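Pectate lyase (Bacillus, PDB 3VMV) probably cleaves polygalacturonate (pectate) by elimination, as a secreted family 1 polysaccharide lyase built on a parallel beta-helix. Local coordinates at residues A[153-158]-A[173-178]; A[196-201]-A[217-222]; A[207-212]-A[229-234]. All blocks are in the same frame, centred on the assembly; numbering follows the deposited sequence.

Contact 1 (A[153-158]-A[173-178])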
loop_
_atom_site.group_PDB
_atom_site.type_symbol
_atom_site.label_atom_id
_atom_site.label_comp_id
_atom_site.label_asym_id
_atom_site.label_seq_id
_atom_site.Cartn_x
_atom_site.Cartn_y
_atom_site.Cartn_z
ATOM N N ASP A 153 7.131 2.494 -11.625
ATOM C CA ASP A 153 5.975 3.324 -11.249
ATOM C C ASP A 153 5.752 3.260 -9.739
ATOM O O ASP A 153 6.562 3.807 -8.996
ATOM C CB ASP A 153 4.731 2.942 -12.075
ATOM C CG ASP A 153 3.647 4.031 -12.081
ATOM O OD1 ASP A 153 3.811 5.083 -11.439
ATOM O OD2 ASP A 153 2.610 3.821 -12.772
ATOM N N GLY A 154 4.658 2.684 -9.268
ATOM C CA GLY A 154 4.409 2.724 -7.820
ATOM C C GLY A 154 4.831 1.506 -7.037
ATOM O O GLY A 154 5.168 0.478 -7.595
ATOM N N LEU A 155 4.785 1.606 -5.713
ATOM C CA LEU A 155 4.913 0.415 -4.926
ATOM C C LEU A 155 3.551 -0.112 -4.557
ATOM O O LEU A 155 3.208 -1.215 -4.967
ATOM C CB LEU A 155 5.800 0.630 -3.688
ATOM C CG LEU A 155 7.284 0.826 -4.070
ATOM C CD1 LEU A 155 8.107 0.975 -2.804
ATOM C CD2 LEU A 155 7.829 -0.330 -4.936
ATOM N N VAL A 156 2.758 0.644 -3.809
ATOM C CA VAL A 156 1.364 0.231 -3.581
ATOM C C VAL A 156 0.453 1.377 -3.915
ATOM O O VAL A 156 0.526 2.452 -3.272
ATOM C CB VAL A 156 1.060 -0.212 -2.121
ATOM C CG1 VAL A 156 -0.472 -0.417 -1.927
ATOM C CG2 VAL A 156 1.833 -1.512 -1.782
ATOM N N ASP A 157 -0.350 1.217 -4.980
ATOM C CA ASP A 157 -1.230 2.281 -5.452
ATOM C C ASP A 157 -2.667 1.842 -5.352
ATOM O O ASP A 157 -2.995 0.695 -5.662
ATOM C CB ASP A 157 -0.965 2.665 -6.918
ATOM C CG ASP A 157 0.367 3.374 -7.135
ATOM O OD1 ASP A 157 0.999 3.846 -6.179
ATOM O OD2 ASP A 157 0.804 3.461 -8.329
ATOM N N MET A 158 -3.532 2.768 -4.942
ATOM C CA MET A 158 -4.971 2.506 -4.833
ATOM C C MET A 158 -5.715 3.512 -5.669
ATOM O O MET A 158 -5.418 4.722 -5.610
ATOM C CB MET A 158 -5.389 2.618 -3.349
ATOM C CG MET A 158 -4.578 1.608 -2.493
ATOM S SD MET A 158 -4.931 1.997 -0.793
ATOM C CE MET A 158 -3.567 1.057 -0.048
ATOM N N GLU A 173 10.981 0.565 0.440
ATOM C CA GLU A 173 12.318 1.103 0.470
ATOM C C GLU A 173 12.811 1.350 -0.929
ATOM O O GLU A 173 12.384 0.706 -1.879
ATOM C CB GLU A 173 13.275 0.115 1.127
ATOM C CG GLU A 173 12.862 -0.320 2.538
ATOM C CD GLU A 173 13.989 -1.039 3.294
ATOM O OE1 GLU A 173 13.820 -2.232 3.634
ATOM O OE2 GLU A 173 15.048 -0.412 3.577
ATOM N N ASN A 174 13.747 2.279 -1.025
ATOM C CA ASN A 174 14.555 2.451 -2.240
ATOM C C ASN A 174 13.702 2.644 -3.464
ATOM O O ASN A 174 13.719 1.804 -4.387
ATOM C CB ASN A 174 15.523 1.263 -2.434
ATOM C CG ASN A 174 16.346 0.977 -1.183
ATOM O OD1 ASN A 174 16.712 1.878 -0.452
ATOM N ND2 ASN A 174 16.667 -0.298 -0.964
ATOM N N HIS A 175 12.971 3.745 -3.486
ATOM C CA HIS A 175 12.001 3.931 -4.560
ATOM C C HIS A 175 11.682 5.408 -4.699
ATOM O O HIS A 175 11.750 6.152 -3.747
ATOM C CB HIS A 175 10.733 3.159 -4.189
ATOM C CG HIS A 175 9.785 2.978 -5.325
ATOM N ND1 HIS A 175 8.696 3.788 -5.551
ATOM C CD2 HIS A 175 9.776 2.045 -6.304
ATOM C CE1 HIS A 175 8.059 3.357 -6.631
ATOM N NE2 HIS A 175 8.718 2.324 -7.120
ATOM N N TRP A 176 11.265 5.833 -5.887
ATOM C CA TRP A 176 10.876 7.200 -6.096
ATOM C C TRP A 176 9.396 7.455 -5.722
ATOM O O TRP A 176 9.156 8.121 -4.712
ATOM C CB TRP A 176 11.102 7.610 -7.560
ATOM C CG TRP A 176 12.542 7.788 -7.983
ATOM C CD1 TRP A 176 13.417 6.816 -8.405
ATOM C CD2 TRP A 176 13.233 9.021 -8.108
ATOM N NE1 TRP A 176 14.621 7.388 -8.761
ATOM C CE2 TRP A 176 14.536 8.739 -8.583
ATOM C CE3 TRP A 176 12.886 10.354 -7.832
ATOM C CZ2 TRP A 176 15.489 9.742 -8.804
ATOM C CZ3 TRP A 176 13.827 11.352 -8.064
ATOM C CH2 TRP A 176 15.115 11.029 -8.560
ATOM N N LYS A 177 8.440 6.927 -6.503
ATOM C CA LYS A 177 7.016 7.287 -6.357
ATOM C C LYS A 177 6.287 6.219 -5.543
ATOM O O LYS A 177 5.759 5.239 -6.083
ATOM C CB LYS A 177 6.344 7.472 -7.725
ATOM C CG LYS A 177 7.088 8.417 -8.663
ATOM C CD LYS A 177 6.362 8.500 -10.045
ATOM C CE LYS A 177 6.375 7.165 -10.792
ATOM N NZ LYS A 177 5.715 7.388 -12.142
ATOM N N THR A 178 6.265 6.390 -4.224
ATOM C CA THR A 178 5.993 5.224 -3.363
ATOM C C THR A 178 4.542 4.708 -3.378
ATOM O O THR A 178 4.321 3.532 -3.699
ATOM C CB THR A 178 6.444 5.510 -1.929
ATOM O OG1 THR A 178 7.735 6.144 -1.944
ATOM C CG2 THR A 178 6.607 4.213 -1.119
HETATM O O HOH W 1 8.919 5.257 -9.069
HETATM O O HOH W 2 7.537 -0.294 -9.079
HETATM O O HOH W 3 2.870 5.823 -6.409
#

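Contact 2 (A[196-201]-A[217-222])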
loop_
_atom_site.group_PDB
_atom_site.type_symbol
_atom_site.label_atom_id
_atom_site.label_comp_id
_atom_site.label_asym_id
_atom_site.label_seq_id
_atom_site.Cartn_x
_atom_site.Cartn_y
_atom_site.Cartn_z
ATOM N N TYR A 196 -2.797 2.807 7.245
ATOM C CA TYR A 196 -1.414 2.377 7.168
ATOM C C TYR A 196 -0.862 2.334 8.583
ATOM O O TYR A 196 -0.877 3.348 9.273
ATOM C CB TYR A 196 -0.572 3.379 6.382
ATOM C CG TYR A 196 -0.976 3.611 4.951
ATOM C CD1 TYR A 196 -0.352 2.945 3.916
ATOM C CD2 TYR A 196 -1.971 4.519 4.630
ATOM C CE1 TYR A 196 -0.736 3.191 2.585
ATOM C CE2 TYR A 196 -2.349 4.755 3.292
ATOM C CZ TYR A 196 -1.700 4.080 2.296
ATOM O OH TYR A 196 -2.106 4.324 0.984
ATOM N N HIS A 197 -0.358 1.185 9.010
ATOM C CA HIS A 197 0.265 1.130 10.330
ATOM C C HIS A 197 1.428 0.183 10.392
ATOM O O HIS A 197 1.487 -0.841 9.707
ATOM C CB HIS A 197 -0.802 0.831 11.442
ATOM C CG HIS A 197 -1.262 -0.588 11.502
ATOM N ND1 HIS A 197 -0.644 -1.537 12.297
ATOM C CD2 HIS A 197 -2.281 -1.229 10.877
ATOM C CE1 HIS A 197 -1.276 -2.697 12.154
ATOM N NE2 HIS A 197 -2.268 -2.534 11.291
ATOM N N HIS A 198 2.409 0.552 11.213
ATOM C CA HIS A 198 3.594 -0.284 11.438
ATOM C C HIS A 198 4.385 -0.603 10.195
ATOM O O HIS A 198 5.004 -1.643 10.109
ATOM C CB HIS A 198 3.234 -1.544 12.233
ATOM C CG HIS A 198 2.849 -1.252 13.648
ATOM N ND1 HIS A 198 1.541 -1.037 14.040
ATOM C CD2 HIS A 198 3.614 -1.059 14.748
ATOM C CE1 HIS A 198 1.519 -0.785 15.341
ATOM N NE2 HIS A 198 2.760 -0.805 15.794
ATOM N N ASN A 199 4.377 0.310 9.235
ATOM C CA ASN A 199 5.260 0.135 8.081
ATOM C C ASN A 199 6.567 0.876 8.276
ATOM O O ASN A 199 6.637 1.877 9.009
ATOM C CB ASN A 199 4.601 0.694 6.803
ATOM C CG ASN A 199 3.261 0.036 6.498
ATOM O OD1 ASN A 199 3.193 -1.099 6.036
ATOM N ND2 ASN A 199 2.154 0.755 6.812
ATOM N N TYR A 200 7.570 0.426 7.538
ATOM C CA TYR A 200 8.841 1.115 7.424
ATOM C C TYR A 200 8.888 1.759 6.044
ATOM O O TYR A 200 8.743 1.041 5.027
ATOM C CB TYR A 200 9.931 0.062 7.482
ATOM C CG TYR A 200 11.364 0.528 7.543
ATOM C CD1 TYR A 200 11.769 1.565 8.395
ATOM C CD2 TYR A 200 12.347 -0.112 6.790
ATOM C CE1 TYR A 200 13.102 1.939 8.475
ATOM C CE2 TYR A 200 13.669 0.281 6.875
ATOM C CZ TYR A 200 14.039 1.267 7.722
ATOM O OH TYR A 200 15.374 1.664 7.839
ATOM N N PHE A 201 9.031 3.085 6.017
ATOM C CA PHE A 201 9.117 3.855 4.765
ATOM C C PHE A 201 10.511 4.439 4.711
ATOM O O PHE A 201 10.792 5.401 5.411
ATOM C CB PHE A 201 8.083 4.980 4.793
ATOM C CG PHE A 201 6.631 4.505 4.887
ATOM C CD1 PHE A 201 6.043 3.731 3.879
ATOM C CD2 PHE A 201 5.828 4.897 5.952
ATOM C CE1 PHE A 201 4.695 3.344 3.980
ATOM C CE2 PHE A 201 4.477 4.572 6.036
ATOM C CZ PHE A 201 3.903 3.760 5.053
ATOM N N HIS A 217 -5.939 6.825 7.854
ATOM C CA HIS A 217 -5.298 6.831 9.174
ATOM C C HIS A 217 -3.903 6.253 9.015
ATOM O O HIS A 217 -3.768 5.148 8.500
ATOM C CB HIS A 217 -6.151 5.984 10.101
ATOM C CG HIS A 217 -5.704 5.917 11.537
ATOM N ND1 HIS A 217 -6.073 4.854 12.332
ATOM C CD2 HIS A 217 -4.985 6.754 12.319
ATOM C CE1 HIS A 217 -5.615 5.055 13.562
ATOM N NE2 HIS A 217 -4.939 6.188 13.581
ATOM N N MET A 218 -2.886 6.996 9.436
ATOM C CA MET A 218 -1.521 6.486 9.485
ATOM C C MET A 218 -1.042 6.518 10.923
ATOM O O MET A 218 -0.933 7.618 11.505
ATOM C CB MET A 218 -0.603 7.342 8.635
ATOM C CG MET A 218 -1.121 7.512 7.220
ATOM S SD MET A 218 0.126 8.227 6.109
ATOM C CE MET A 218 1.214 6.842 5.791
ATOM N N PHE A 219 -0.825 5.329 11.490
ATOM C CA PHE A 219 -0.281 5.285 12.849
ATOM C C PHE A 219 0.877 4.331 13.012
ATOM O O PHE A 219 0.931 3.269 12.379
ATOM C CB PHE A 219 -1.387 5.023 13.912
ATOM C CG PHE A 219 -2.034 3.636 13.854
ATOM C CD1 PHE A 219 -1.608 2.627 14.721
ATOM C CD2 PHE A 219 -3.087 3.371 12.990
ATOM C CE1 PHE A 219 -2.207 1.376 14.748
ATOM C CE2 PHE A 219 -3.694 2.094 12.979
ATOM C CZ PHE A 219 -3.258 1.094 13.867
ATOM N N ASN A 220 1.828 4.711 13.876
ATOM C CA ASN A 220 2.894 3.791 14.265
ATOM C C ASN A 220 3.742 3.348 13.089
ATOM O O ASN A 220 4.298 2.257 13.145
ATOM C CB ASN A 220 2.348 2.552 15.010
ATOM C CG ASN A 220 1.878 2.874 16.440
ATOM O OD1 ASN A 220 2.124 3.989 17.022
ATOM N ND2 ASN A 220 1.199 1.929 17.014
ATOM N N ASN A 221 3.863 4.207 12.079
ATOM C CA ASN A 221 4.854 3.949 11.008
ATOM C C ASN A 221 6.189 4.627 11.316
ATOM O O ASN A 221 6.241 5.564 12.148
ATOM C CB ASN A 221 4.348 4.460 9.656
ATOM C CG ASN A 221 2.986 3.917 9.301
ATOM O OD1 ASN A 221 2.836 2.761 8.868
ATOM N ND2 ASN A 221 1.962 4.747 9.494
ATOM N N TYR A 222 7.251 4.144 10.659
ATOM C CA TYR A 222 8.605 4.662 10.789
ATOM C C TYR A 222 9.014 5.164 9.426
ATOM O O TYR A 222 9.179 4.361 8.518
ATOM C CB TYR A 222 9.515 3.526 11.275
ATOM C CG TYR A 222 10.984 3.817 11.499
ATOM C CD1 TYR A 222 11.482 5.105 11.445
ATOM C CD2 TYR A 222 11.832 2.789 11.855
ATOM C CE1 TYR A 222 12.866 5.314 11.668
ATOM C CE2 TYR A 222 13.191 3.002 12.072
ATOM C CZ TYR A 222 13.676 4.266 12.003
ATOM O OH TYR A 222 15.011 4.431 12.251
#

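Contact 3 (A[207-212]-A[229-234]). With SO4 (sulfate ion), chain C.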
loop_
_atom_site.group_PDB
_atom_site.type_symbol
_atom_site.label_atom_id
_atom_site.label_comp_id
_atom_site.label_asym_id
_atom_site.label_seq_id
_atom_site.Cartn_x
_atom_site.Cartn_y
_atom_site.Cartn_z
ATOM N N ARG A 207 5.547 10.692 -2.296
ATOM C CA ARG A 207 4.280 9.945 -2.286
ATOM C C ARG A 207 4.226 8.938 -1.161
ATOM O O ARG A 207 4.208 7.718 -1.394
ATOM C CB ARG A 207 4.011 9.206 -3.596
ATOM C CG ARG A 207 3.987 10.061 -4.861
ATOM C CD ARG A 207 3.364 9.181 -5.942
ATOM N NE ARG A 207 3.281 9.878 -7.236
ATOM C CZ ARG A 207 2.915 9.266 -8.365
ATOM N NH1 ARG A 207 2.674 7.961 -8.379
ATOM N NH2 ARG A 207 2.849 9.980 -9.497
ATOM N N VAL A 208 4.214 9.435 0.073
ATOM C CA VAL A 208 4.199 8.529 1.236
ATOM C C VAL A 208 3.037 8.755 2.204
ATOM O O VAL A 208 3.248 9.007 3.410
ATOM C CB VAL A 208 5.568 8.524 1.986
ATOM C CG1 VAL A 208 5.746 7.230 2.758
ATOM C CG2 VAL A 208 6.723 8.667 0.986
ATOM N N PRO A 209 1.784 8.648 1.710
ATOM C CA PRO A 209 1.313 8.483 0.327
ATOM C C PRO A 209 0.979 9.853 -0.304
ATOM O O PRO A 209 0.886 10.884 0.400
ATOM C CB PRO A 209 0.005 7.690 0.499
ATOM C CG PRO A 209 -0.324 7.739 2.034
ATOM C CD PRO A 209 0.659 8.687 2.647
ATOM N N LEU A 210 0.740 9.841 -1.615
ATOM C CA LEU A 210 0.019 10.904 -2.308
ATOM C C LEU A 210 -1.463 10.582 -2.109
ATOM O O LEU A 210 -1.918 9.521 -2.545
ATOM C CB LEU A 210 0.380 10.927 -3.803
ATOM C CG LEU A 210 -0.137 12.092 -4.640
ATOM C CD1 LEU A 210 0.499 12.002 -6.031
ATOM C CD2 LEU A 210 -1.690 12.126 -4.760
ATOM N N ILE A 211 -2.179 11.440 -1.367
ATOM C CA ILE A 211 -3.576 11.140 -1.054
ATOM C C ILE A 211 -4.466 12.177 -1.689
ATOM O O ILE A 211 -4.378 13.352 -1.351
ATOM C CB ILE A 211 -3.850 11.118 0.489
ATOM C CG1 ILE A 211 -2.866 10.208 1.215
ATOM C CG2 ILE A 211 -5.303 10.652 0.777
ATOM C CD1 ILE A 211 -2.904 10.413 2.727
ATOM N N ARG A 212 -5.372 11.735 -2.567
ATOM C CA ARG A 212 -6.444 12.580 -3.085
ATOM C C ARG A 212 -7.775 12.160 -2.484
ATOM O O ARG A 212 -8.117 10.983 -2.560
ATOM C CB ARG A 212 -6.569 12.513 -4.614
ATOM C CG ARG A 212 -5.405 13.132 -5.369
ATOM C CD ARG A 212 -5.615 12.824 -6.855
ATOM N NE ARG A 212 -4.715 13.553 -7.760
ATOM C CZ ARG A 212 -3.608 13.016 -8.282
ATOM N NH1 ARG A 212 -3.228 11.774 -7.969
ATOM N NH2 ARG A 212 -2.875 13.745 -9.115
ATOM N N THR A 229 9.279 14.737 -0.170
ATOM C CA THR A 229 8.157 14.893 0.769
ATOM C C THR A 229 7.584 13.523 1.128
ATOM O O THR A 229 7.754 12.537 0.401
ATOM C CB THR A 229 7.005 15.711 0.165
ATOM O OG1 THR A 229 6.539 15.084 -1.018
ATOM C CG2 THR A 229 7.487 17.153 -0.213
ATOM N N ALA A 230 6.833 13.474 2.233
ATOM C CA ALA A 230 6.182 12.224 2.601
ATOM C C ALA A 230 4.684 12.260 2.381
ATOM O O ALA A 230 4.217 12.040 1.260
ATOM C CB ALA A 230 6.519 11.862 4.083
ATOM N N ILE A 231 3.911 12.574 3.402
ATOM C CA ILE A 231 2.427 12.561 3.252
ATOM C C ILE A 231 1.925 13.808 2.518
ATOM O O ILE A 231 2.179 14.934 2.958
ATOM C CB ILE A 231 1.791 12.527 4.638
ATOM C CG1 ILE A 231 2.292 11.330 5.442
ATOM C CG2 ILE A 231 0.242 12.484 4.516
ATOM C CD1 ILE A 231 1.951 11.426 6.924
ATOM N N ASN A 232 1.249 13.604 1.373
ATOM C CA ASN A 232 0.793 14.708 0.564
ATOM C C ASN A 232 -0.715 14.617 0.513
ATOM O O ASN A 232 -1.242 13.753 -0.152
ATOM C CB ASN A 232 1.389 14.591 -0.835
ATOM C CG ASN A 232 1.039 15.791 -1.722
ATOM O OD1 ASN A 232 0.387 16.743 -1.284
ATOM N ND2 ASN A 232 1.522 15.766 -2.985
ATOM N N SER A 233 -1.390 15.523 1.230
ATOM C CA SER A 233 -2.833 15.476 1.346
ATOM C C SER A 233 -3.472 16.523 0.453
ATOM O O SER A 233 -3.234 17.733 0.638
ATOM C CB SER A 233 -3.217 15.709 2.822
ATOM O OG SER A 233 -4.610 15.529 3.032
ATOM N N ARG A 234 -4.290 16.048 -0.500
ATOM C CA ARG A 234 -4.794 16.865 -1.601
ATOM C C ARG A 234 -6.302 16.786 -1.719
ATOM O O ARG A 234 -6.897 15.756 -1.384
ATOM C CB ARG A 234 -4.167 16.356 -2.928
ATOM C CG ARG A 234 -2.677 16.727 -3.032
ATOM C CD ARG A 234 -1.880 15.797 -3.921
ATOM N NE ARG A 234 -2.094 16.103 -5.334
ATOM C CZ ARG A 234 -1.162 15.934 -6.259
ATOM N NH1 ARG A 234 -1.452 16.239 -7.516
ATOM N NH2 ARG A 234 0.065 15.484 -5.929
HETATM S S SO4 C . 1.747 14.554 -9.126
HETATM O O1 SO4 C . 0.389 15.093 -9.382
HETATM O O2 SO4 C . 1.731 13.107 -9.355
HETATM O O3 SO4 C . 2.702 15.212 -10.017
HETATM O O4 SO4 C . 2.140 14.783 -7.723
HETATM O O HOH W 4 4.614 13.192 -1.264
HETATM O O HOH W 5 -3.409 16.550 -9.854
#

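Contact 1 (A[153-158]-A[173-178])
Leu-155 sets its branched end over one face of the His-175 imidazole, the two side chains running past each other in opposite directions, and it can be followed atom by atom across the contact. CB sits 3.3 Å from the carbonyl O of Thr-178. With CG anti to its own carbonyl carbon (chi1 -70°), CG is carried over the middle of the ring, 3.4 Å from the His-175 centroid and only 5° off the ring normal, a true CH-pi contact. Of the two tips, CD1 reaches the methyl CG2 of Thr-178, while CD2 comes to 3.4 Å from CD2 of His-175. A branched aliphatic residue suits this place because one carbon can sit over the ring centre while the two methyls spread over its rim.

The backbone tightens the join. Thr-178 O accepts two bonds, from Leu-155 N at 2.8 Å and a longer one from Val-156 N, and so holds the backbone of Leu-155 and Val-156 together. Gly-154 fits beside it, its CA 3.3 Å from Lys-177 O; any side chain would run into Asp-157 OD2. Lys-177, long and flexible, bends back and places NZ 3.1 Å from Asp-153 OD1, approaching from above that carboxylate's plane; the same NZ makes a second salt bridge, with Asp-150. One water donates to both Asp-157 OD1 and Lys-177 O, and the same carboxylate oxygen takes the N-H of Leu-180.

Backbone bonds to Ile-123 join the first segment to strand 123-126. Leu-155 and Val-156 rest on Phe-172 of strand 165-175, while His-175 and Thr-178 pack on Leu-204 of strand 204-206.

Contact 2 (A[196-201]-A[217-222])
His-217 opens the pairing by offering its carbonyl O to Tyr-196 N at 2.8 Å. Met-218 follows, its flexible thioether bent so that CE touches Tyr-196 CB and Phe-201 CE2, while SD makes an oblique Met-aromatic contact with the Tyr-196 ring. Phe-219 turns to the other face of the sheet; its CG stands between backbone N and carbonyl carbon (chi1 67°), which turns the ring so that His-197 CB lies over its face, 3.4 Å from the centroid; His-197 takes the same torsion, and the two side chains run side by side. Asn-220 takes a left-handed backbone conformation, one that asparagine tolerates well, and lays CB over a face of the His-198 imidazole. Asn-221 then works with both ends of its amide: OD1 accepts from Asn-199 N at 2.9 Å and from Asn-199 ND2 at 3.0 Å, and ND2 donates to Tyr-196 O from above the carbonyl plane at 3.2 Å. With an alanine here, Asn-199 N would probably be left without its acceptor and the Asn-199 amide more loosely held. Tyr-222 resumes the strand, bonding through N to Asn-199 O. Near-parallel amides at successive turns, continued by bonds to Asn-170 and Asn-244, form the asparagine stack characteristic of the pectate lyase parallel beta-helix.

Contact 3 (A[207-212]-A[229-234])
Arg-234 bends at its third torsion (chi3 78°), which brings its guanidinium over Leu-210 and alongside Arg-212, whose chain runs extended from CG to NE. Leu-210, on the same face of the sheet, crosses the Arg-234 side chain at a slant, its CG anti to the backbone N (chi1 -172°); CD1 lies 3.5 Å from Arg-234 NH2 and CD2 lies over a face of the guanidinium. The two guanidinium planes are 52° apart, and a water accepts from Arg-212 NH2 and, weakly, from Arg-234 NH1.

A sulfate is gripped by two bonds from Arg-234: NH1 to O1 at 2.9 Å and NH2 to O4 at 2.8 Å, the latter at the guanidinium edge. Arg-207 NH2 adds a weak bond to O2 at 3.3 Å. Outside partners hold two of the three arginines: Asp-185 forms a salt bridge with Arg-212 NE, and Ser-271 OG bonds Arg-234 NE.

Beneath, parallel strands 210-212 and 231-234 are joined by Ile-211 N to Asn-232 O and Arg-234 N to Ile-211 O. A cis peptide precedes Pro-209, and Val-208 O is buried without a polar partner. The sulfate, probably from the crystallisation liquor, marks an anion-binding site; gathered arginines of this kind are consistent with holding a carboxylate of an acidic polysaccharide such as pectate.

Overall arrangement
Followed from the N terminus, the chain first meets contact 1, where 173-178 returns beside 153-158 and closes one coil of the beta-helix before either other contact opens. The next two overlap: 196-201 comes first, then 207-212, then 217-222 closes contact 2 and 229-234 closes contact 3, so their segments alternate and the loops cross. Each contact sets neighbouring coils side by side: contacts 1 and 3 along one face, where 156-158, 177-181, 210-212 and 231-234 pair in succession, and contact 2 on another part of the coil. Strand 165-175 pairs with 192-197 and 200-202 towards contact 2. Met-218 packs on Pro-209 and Ile-231, joining contacts 2 and 3 through the interior.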